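Side-chain contacts in uncharacterized protein (Staphylococcus aureus subsp. aureus, PDB 4H0A), which is of unknown function but belongs to the CAP family of cysteine-rich secretory proteins, joining a CAP-associated N-terminal region to a CAP domain: residues Tyr72-Lys77 with Tyr81-Lys86; Ala232-Asn237 with Asn264-Lys269. All blocks are in the same frame, centred on the assembly; numbering follows the deposited sequence. Where two conformers were deposited one is given.

Contact 1 of 2, residues Tyr72-Lys77 with Tyr81-Lys86. With EDO (1,2-ethanediol), chain E.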
loop_
_atom_site.group_PDB
_atom_site.type_symbol
_atom_site.label_atom_id
_atom_site.label_comp_id
_atom_site.label_asym_id
_atom_site.label_seq_id
_atom_site.Cartn_x
_atom_site.Cartn_y
_atom_site.Cartn_z
ATOM N N TYR A 72 -0.348 -1.986 13.489
ATOM C CA TYR A 72 -1.521 -2.634 14.075
ATOM C C TYR A 72 -2.510 -2.804 12.969
ATOM O O TYR A 72 -2.824 -1.810 12.308
ATOM C CB TYR A 72 -2.136 -1.773 15.196
ATOM C CG TYR A 72 -1.290 -1.659 16.438
ATOM C CD1 TYR A 72 -0.128 -0.895 16.446
ATOM C CD2 TYR A 72 -1.689 -2.255 17.632
ATOM C CE1 TYR A 72 0.672 -0.809 17.584
ATOM C CE2 TYR A 72 -0.913 -2.153 18.784
ATOM C CZ TYR A 72 0.276 -1.442 18.748
ATOM O OH TYR A 72 1.040 -1.322 19.874
ATOM N N VAL A 73 -3.021 -4.017 12.748
ATOM C CA VAL A 73 -4.002 -4.195 11.687
ATOM C C VAL A 73 -5.338 -4.465 12.336
ATOM O O VAL A 73 -5.438 -5.350 13.189
ATOM C CB VAL A 73 -3.591 -5.305 10.697
ATOM C CG1 VAL A 73 -4.635 -5.473 9.584
ATOM C CG2 VAL A 73 -2.215 -4.999 10.110
ATOM N N PHE A 74 -6.370 -3.698 11.945
ATOM C CA PHE A 74 -7.733 -3.882 12.430
ATOM C C PHE A 74 -8.611 -4.130 11.232
ATOM O O PHE A 74 -8.604 -3.318 10.307
ATOM C CB PHE A 74 -8.232 -2.644 13.186
ATOM C CG PHE A 74 -7.458 -2.265 14.410
ATOM C CD1 PHE A 74 -6.376 -1.394 14.326
ATOM C CD2 PHE A 74 -7.847 -2.720 15.665
ATOM C CE1 PHE A 74 -5.689 -1.004 15.472
ATOM C CE2 PHE A 74 -7.163 -2.318 16.810
ATOM C CZ PHE A 74 -6.089 -1.465 16.707
ATOM N N LYS A 75 -9.366 -5.221 11.219
ATOM C CA LYS A 75 -10.212 -5.455 10.056
ATOM C C LYS A 75 -11.466 -6.212 10.385
ATOM O O LYS A 75 -11.527 -6.966 11.350
ATOM C CB LYS A 75 -9.435 -6.211 8.979
ATOM C CG LYS A 75 -8.843 -7.520 9.430
ATOM C CD LYS A 75 -8.160 -8.261 8.302
ATOM C CE LYS A 75 -7.858 -9.688 8.710
ATOM N NZ LYS A 75 -7.339 -10.491 7.578
ATOM N N ASP A 76 -12.471 -6.009 9.542
ATOM C CA ASP A 76 -13.737 -6.710 9.629
ATOM C C ASP A 76 -14.350 -6.700 8.222
ATOM O O ASP A 76 -13.706 -6.231 7.283
ATOM C CB ASP A 76 -14.644 -6.096 10.720
ATOM C CG ASP A 76 -15.175 -4.693 10.486
ATOM O OD1 ASP A 76 -15.154 -4.230 9.328
ATOM O OD2 ASP A 76 -15.653 -4.073 11.460
ATOM N N LYS A 77 -15.546 -7.224 8.055
ATOM C CA LYS A 77 -16.170 -7.294 6.735
ATOM C C LYS A 77 -16.250 -5.946 6.009
ATOM O O LYS A 77 -16.075 -5.939 4.792
ATOM C CB LYS A 77 -17.595 -7.894 6.827
ATOM C CG LYS A 77 -18.205 -8.229 5.472
ATOM C CD LYS A 77 -19.401 -9.181 5.586
ATOM C CE LYS A 77 -18.992 -10.636 5.616
ATOM N NZ LYS A 77 -20.174 -11.543 5.611
ATOM N N TYR A 81 -7.903 -1.393 8.275
ATOM C CA TYR A 81 -6.977 -0.354 8.715
ATOM C C TYR A 81 -5.585 -0.898 8.991
ATOM O O TYR A 81 -5.470 -1.906 9.696
ATOM C CB TYR A 81 -7.477 0.290 10.020
ATOM C CG TYR A 81 -8.915 0.745 10.007
ATOM C CD1 TYR A 81 -9.278 1.961 9.434
ATOM C CD2 TYR A 81 -9.907 -0.001 10.635
ATOM C CE1 TYR A 81 -10.594 2.412 9.473
ATOM C CE2 TYR A 81 -11.223 0.449 10.689
ATOM C CZ TYR A 81 -11.564 1.656 10.102
ATOM O OH TYR A 81 -12.856 2.133 10.158
ATOM N N ILE A 82 -4.543 -0.233 8.478
ATOM C CA ILE A 82 -3.150 -0.491 8.841
ATOM C C ILE A 82 -2.747 0.759 9.592
ATOM O O ILE A 82 -2.633 1.830 8.983
ATOM C CB ILE A 82 -2.165 -0.830 7.693
ATOM C CG1 ILE A 82 -2.643 -2.053 6.889
ATOM C CG2 ILE A 82 -0.741 -1.076 8.299
ATOM C CD1 ILE A 82 -1.878 -2.256 5.553
ATOM N N VAL A 83 -2.583 0.640 10.914
ATOM C CA VAL A 83 -2.264 1.764 11.792
ATOM C C VAL A 83 -0.804 1.669 12.207
ATOM O O VAL A 83 -0.445 0.694 12.855
ATOM C CB VAL A 83 -3.210 1.735 13.024
ATOM C CG1 VAL A 83 -2.913 2.892 13.972
ATOM C CG2 VAL A 83 -4.681 1.733 12.587
ATOM N N SER A 84 0.022 2.674 11.869
ATOM C CA SER A 84 1.438 2.687 12.268
ATOM C C SER A 84 1.623 3.566 13.476
ATOM O O SER A 84 1.029 4.645 13.537
ATOM C CB SER A 84 2.327 3.194 11.137
ATOM O OG SER A 84 2.004 2.557 9.914
ATOM N N THR A 85 2.480 3.143 14.401
ATOM C CA THR A 85 2.748 3.890 15.616
ATOM C C THR A 85 4.247 4.021 15.862
ATOM O O THR A 85 5.042 3.233 15.358
ATOM C CB THR A 85 2.096 3.197 16.839
ATOM O OG1 THR A 85 2.823 2.009 17.121
ATOM C CG2 THR A 85 0.615 2.857 16.626
ATOM N N LYS A 86 4.610 5.022 16.643
ATOM C CA LYS A 86 5.974 5.260 17.103
ATOM C C LYS A 86 5.845 5.727 18.526
ATOM O O LYS A 86 5.169 6.727 18.757
ATOM C CB LYS A 86 6.712 6.280 16.228
ATOM C CG LYS A 86 8.205 6.415 16.610
ATOM C CD LYS A 86 9.104 6.278 15.398
ATOM C CE LYS A 86 10.554 6.514 15.711
ATOM N NZ LYS A 86 11.393 6.434 14.487
HETATM C C1 EDO E . -12.897 -3.658 13.845
HETATM O O1 EDO E . -11.873 -4.623 13.904
HETATM C C2 EDO E . -12.458 -2.513 12.924
HETATM O O2 EDO E . -13.562 -1.641 12.754
#

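Contact 2 of 2, residues Ala232-Asn237 with Asn264-Lys269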
loop_
_atom_site.group_PDB
_atom_site.type_symbol
_atom_site.label_atom_id
_atom_site.label_comp_id
_atom_site.label_asym_id
_atom_site.label_seq_id
_atom_site.Cartn_x
_atom_site.Cartn_y
_atom_site.Cartn_z
ATOM N N ALA A 232 3.214 -19.648 -3.251
ATOM C CA ALA A 232 4.084 -18.849 -2.385
ATOM C C ALA A 232 5.505 -19.418 -2.406
ATOM O O ALA A 232 6.465 -18.650 -2.431
ATOM C CB ALA A 232 3.532 -18.817 -0.963
ATOM N N HIS A 233 5.634 -20.763 -2.427
ATOM C CA HIS A 233 6.936 -21.444 -2.507
ATOM C C HIS A 233 7.600 -21.125 -3.833
ATOM O O HIS A 233 8.795 -20.812 -3.873
ATOM C CB HIS A 233 6.782 -22.975 -2.346
ATOM C CG HIS A 233 7.988 -23.770 -2.755
ATOM N ND1 HIS A 233 8.089 -24.331 -4.016
ATOM C CD2 HIS A 233 9.102 -24.080 -2.051
ATOM C CE1 HIS A 233 9.253 -24.962 -4.040
ATOM N NE2 HIS A 233 9.893 -24.845 -2.877
ATOM N N ILE A 234 6.826 -21.229 -4.927
ATOM C CA ILE A 234 7.335 -20.943 -6.269
ATOM C C ILE A 234 7.776 -19.464 -6.331
ATOM O O ILE A 234 8.855 -19.183 -6.836
ATOM C CB ILE A 234 6.277 -21.285 -7.360
ATOM C CG1 ILE A 234 6.111 -22.816 -7.486
ATOM C CG2 ILE A 234 6.652 -20.662 -8.718
ATOM C CD1 ILE A 234 4.811 -23.274 -8.167
ATOM N N ALA A 235 6.954 -18.538 -5.795
ATOM C CA ALA A 235 7.271 -17.101 -5.778
ATOM C C ALA A 235 8.571 -16.813 -5.034
ATOM O O ALA A 235 9.380 -16.016 -5.505
ATOM C CB ALA A 235 6.140 -16.314 -5.127
ATOM N N SER A 236 8.772 -17.473 -3.886
ATOM C CA SER A 236 9.980 -17.312 -3.087
ATOM C C SER A 236 11.213 -17.829 -3.838
ATOM O O SER A 236 12.226 -17.132 -3.857
ATOM C CB SER A 236 9.828 -18.022 -1.744
ATOM O OG SER A 236 11.010 -17.918 -0.972
ATOM N N ASN A 237 11.131 -19.026 -4.456
ATOM C CA ASN A 237 12.246 -19.576 -5.246
ATOM C C ASN A 237 12.511 -18.744 -6.469
ATOM O O ASN A 237 13.675 -18.513 -6.803
ATOM C CB ASN A 237 11.978 -21.024 -5.689
ATOM C CG ASN A 237 12.356 -22.045 -4.664
ATOM O OD1 ASN A 237 13.165 -21.788 -3.774
ATOM N ND2 ASN A 237 11.795 -23.235 -4.763
ATOM N N ASN A 264 6.320 -28.574 -10.139
ATOM C CA ASN A 264 5.675 -28.767 -8.838
ATOM C C ASN A 264 4.282 -29.442 -8.957
ATOM O O ASN A 264 3.561 -29.509 -7.961
ATOM C CB ASN A 264 5.555 -27.419 -8.121
ATOM C CG ASN A 264 6.871 -26.908 -7.584
ATOM O OD1 ASN A 264 7.095 -26.884 -6.380
ATOM N ND2 ASN A 264 7.763 -26.445 -8.437
ATOM N N HIS A 265 3.928 -29.970 -10.153
ATOM C CA HIS A 265 2.671 -30.669 -10.432
ATOM C C HIS A 265 1.424 -29.853 -10.039
ATOM O O HIS A 265 0.420 -30.429 -9.615
ATOM C CB HIS A 265 2.659 -32.034 -9.731
ATOM C CG HIS A 265 3.859 -32.867 -10.055
ATOM N ND1 HIS A 265 4.066 -33.366 -11.327
ATOM C CD2 HIS A 265 4.891 -33.240 -9.265
ATOM C CE1 HIS A 265 5.207 -34.034 -11.272
ATOM N NE2 HIS A 265 5.737 -33.987 -10.049
ATOM N N VAL A 266 1.473 -28.522 -10.221
ATOM C CA VAL A 266 0.338 -27.644 -9.932
ATOM C C VAL A 266 -0.593 -27.670 -11.145
ATOM O O VAL A 266 -0.111 -27.518 -12.267
ATOM C CB VAL A 266 0.812 -26.200 -9.604
ATOM C CG1 VAL A 266 -0.374 -25.272 -9.334
ATOM C CG2 VAL A 266 1.778 -26.198 -8.420
ATOM N N THR A 267 -1.905 -27.883 -10.937
ATOM C CA THR A 267 -2.884 -27.898 -12.035
ATOM C C THR A 267 -3.482 -26.493 -12.160
ATOM O O THR A 267 -3.789 -25.874 -11.141
ATOM C CB THR A 267 -3.958 -28.973 -11.797
ATOM O OG1 THR A 267 -4.620 -28.710 -10.558
ATOM C CG2 THR A 267 -3.377 -30.386 -11.790
ATOM N N TYR A 268 -3.621 -25.978 -13.392
ATOM C CA TYR A 268 -4.153 -24.631 -13.626
ATOM C C TYR A 268 -4.584 -24.422 -15.074
ATOM O O TYR A 268 -4.107 -25.125 -15.965
ATOM C CB TYR A 268 -3.089 -23.571 -13.276
ATOM C CG TYR A 268 -1.859 -23.620 -14.162
ATOM C CD1 TYR A 268 -0.878 -24.586 -13.974
ATOM C CD2 TYR A 268 -1.683 -22.708 -15.196
ATOM C CE1 TYR A 268 0.245 -24.649 -14.796
ATOM C CE2 TYR A 268 -0.567 -22.763 -16.029
ATOM C CZ TYR A 268 0.400 -23.732 -15.823
ATOM O OH TYR A 268 1.507 -23.762 -16.643
ATOM N N LYS A 269 -5.445 -23.417 -15.305
ATOM C CA LYS A 269 -5.887 -23.027 -16.648
ATOM C C LYS A 269 -5.019 -21.868 -17.138
ATOM O O LYS A 269 -4.483 -21.928 -18.244
ATOM C CB LYS A 269 -7.375 -22.644 -16.661
ATOM C CG LYS A 269 -8.299 -23.831 -16.419
ATOM C CD LYS A 269 -9.782 -23.494 -16.639
ATOM C CE LYS A 269 -10.577 -23.442 -15.359
ATOM N NZ LYS A 269 -12.030 -23.274 -15.613
#

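Contact 1 of 2, residues Tyr72-Lys77 with Tyr81-Lys86
Phe74 and Tyr81 face each other as a hydrogen-bonded antiparallel pair, and their side chains share one face of the sheet with Tyr72, Val83 and Thr85. Tyr81 CD2 rests 4.0 Å from Phe74 CB, but the rings do not stack: with CG anti to the carbonyl carbon (chi1 -61°), the Phe74 ring is directed back along its strand to Val83. There Val83 CG2, the methyl anti to its own carbonyl carbon, meets the edge of the phenyl ring, 4.0 Å from CD1. Tyr72 repeats the lean of Phe74 two residues earlier. Its ring crosses the Thr85 side chain at about a right angle: Thr85 OG1 comes to the ring edge near its plane, 3.6 Å from CE1, while Thr85 CG2 sits beside the same edge but well off that plane, 3.8 Å from CD1. Leu52 of helix 50-56 touches Phe74 and Val83, and the rings of Trp44 and Phe56 meet that of Tyr81.

Between these residues Val73 and Ile82 form a non-hydrogen-bonded pair on the reverse face, where only a light touch joins Val73 CG2 to Ile82 CG1 at 4.4 Å. The backbone does the fastening. Tyr72 and Val83 exchange two bonds, the Val83 N to Tyr72 O one being 2.8 Å long and nearly straight at 172°, and Phe74 and Tyr81 exchange two more. Toward the turn, an ethanediol, probably from the crystallisation liquor, makes only weak bonds to Lys75 O and Asp76 OD2. Hydrogen-bonded and non-hydrogen-bonded pairs alternate as in any antiparallel ladder, and the short turn joining strands 69-76 and 79-86 makes this a beta hairpin, part of the antiparallel sheet of the CAP-associated N-terminal region.

Contact 2 of 2, residues Ala232-Asn237 with Asn264-Lys269
Ile234, on helix 229-242, meets Val266 and Asn264 where a Schellman motif closes helix 254-263 of the CAP domain. His265, with positive phi, is the C-prime residue of that motif, and the turn carries the chain on toward strand 270-277. The outer side is the looser one. His233 is exposed and was modelled in two conformers, and no hydrogen bond crosses between the two segments. In one of the two, and so only provisionally, the imidazole approaches the Asn264 amide obliquely, the planes 56° apart and His233 ND1 3.6 Å from Asn264 OD1.

The better-packed side is the apolar one, where Ile234 is buried. Ile319 and Leu321 of strand 315-322 lie against Ile234 and Val266 respectively, and Leu261 of helix 254-263 also touches Ile234. With CG1 anti to the carbonyl carbon (chi1 -71°) and the chain extended beyond it (chi2 161°), Ile234 carries CD1 to 4.2 Å from Val266 CG2. The Asn264 and Ile234 side chains run antiparallel alongside each other: Asn264 ND2, hydrogen-bonded to Gln260 O in the last turn of helix 254-263, which ends just before Asn264, lies 4.1 Å from Ile234 CG1.

Overall arrangement
The two contacts lie in different parts of the chain, contact 1 in the CAP-associated N-terminal region and contact 2 in the CAP domain, with centres 30 Å apart and nearest atoms about 16 Å apart. They hold no element in common and follow one another along the sequence. Contact 1 is largely buried and joins neighbouring strands through a regular backbone ladder, with aromatic and branched side chains filling in on one face. Contact 2 is partly buried and brings together a helix and a loop 27 residues later entirely through side chains. Its apolar part faces a strand, whereas its polar part sits at the exposed margin; the surface buried falls from 362 to 129 Å².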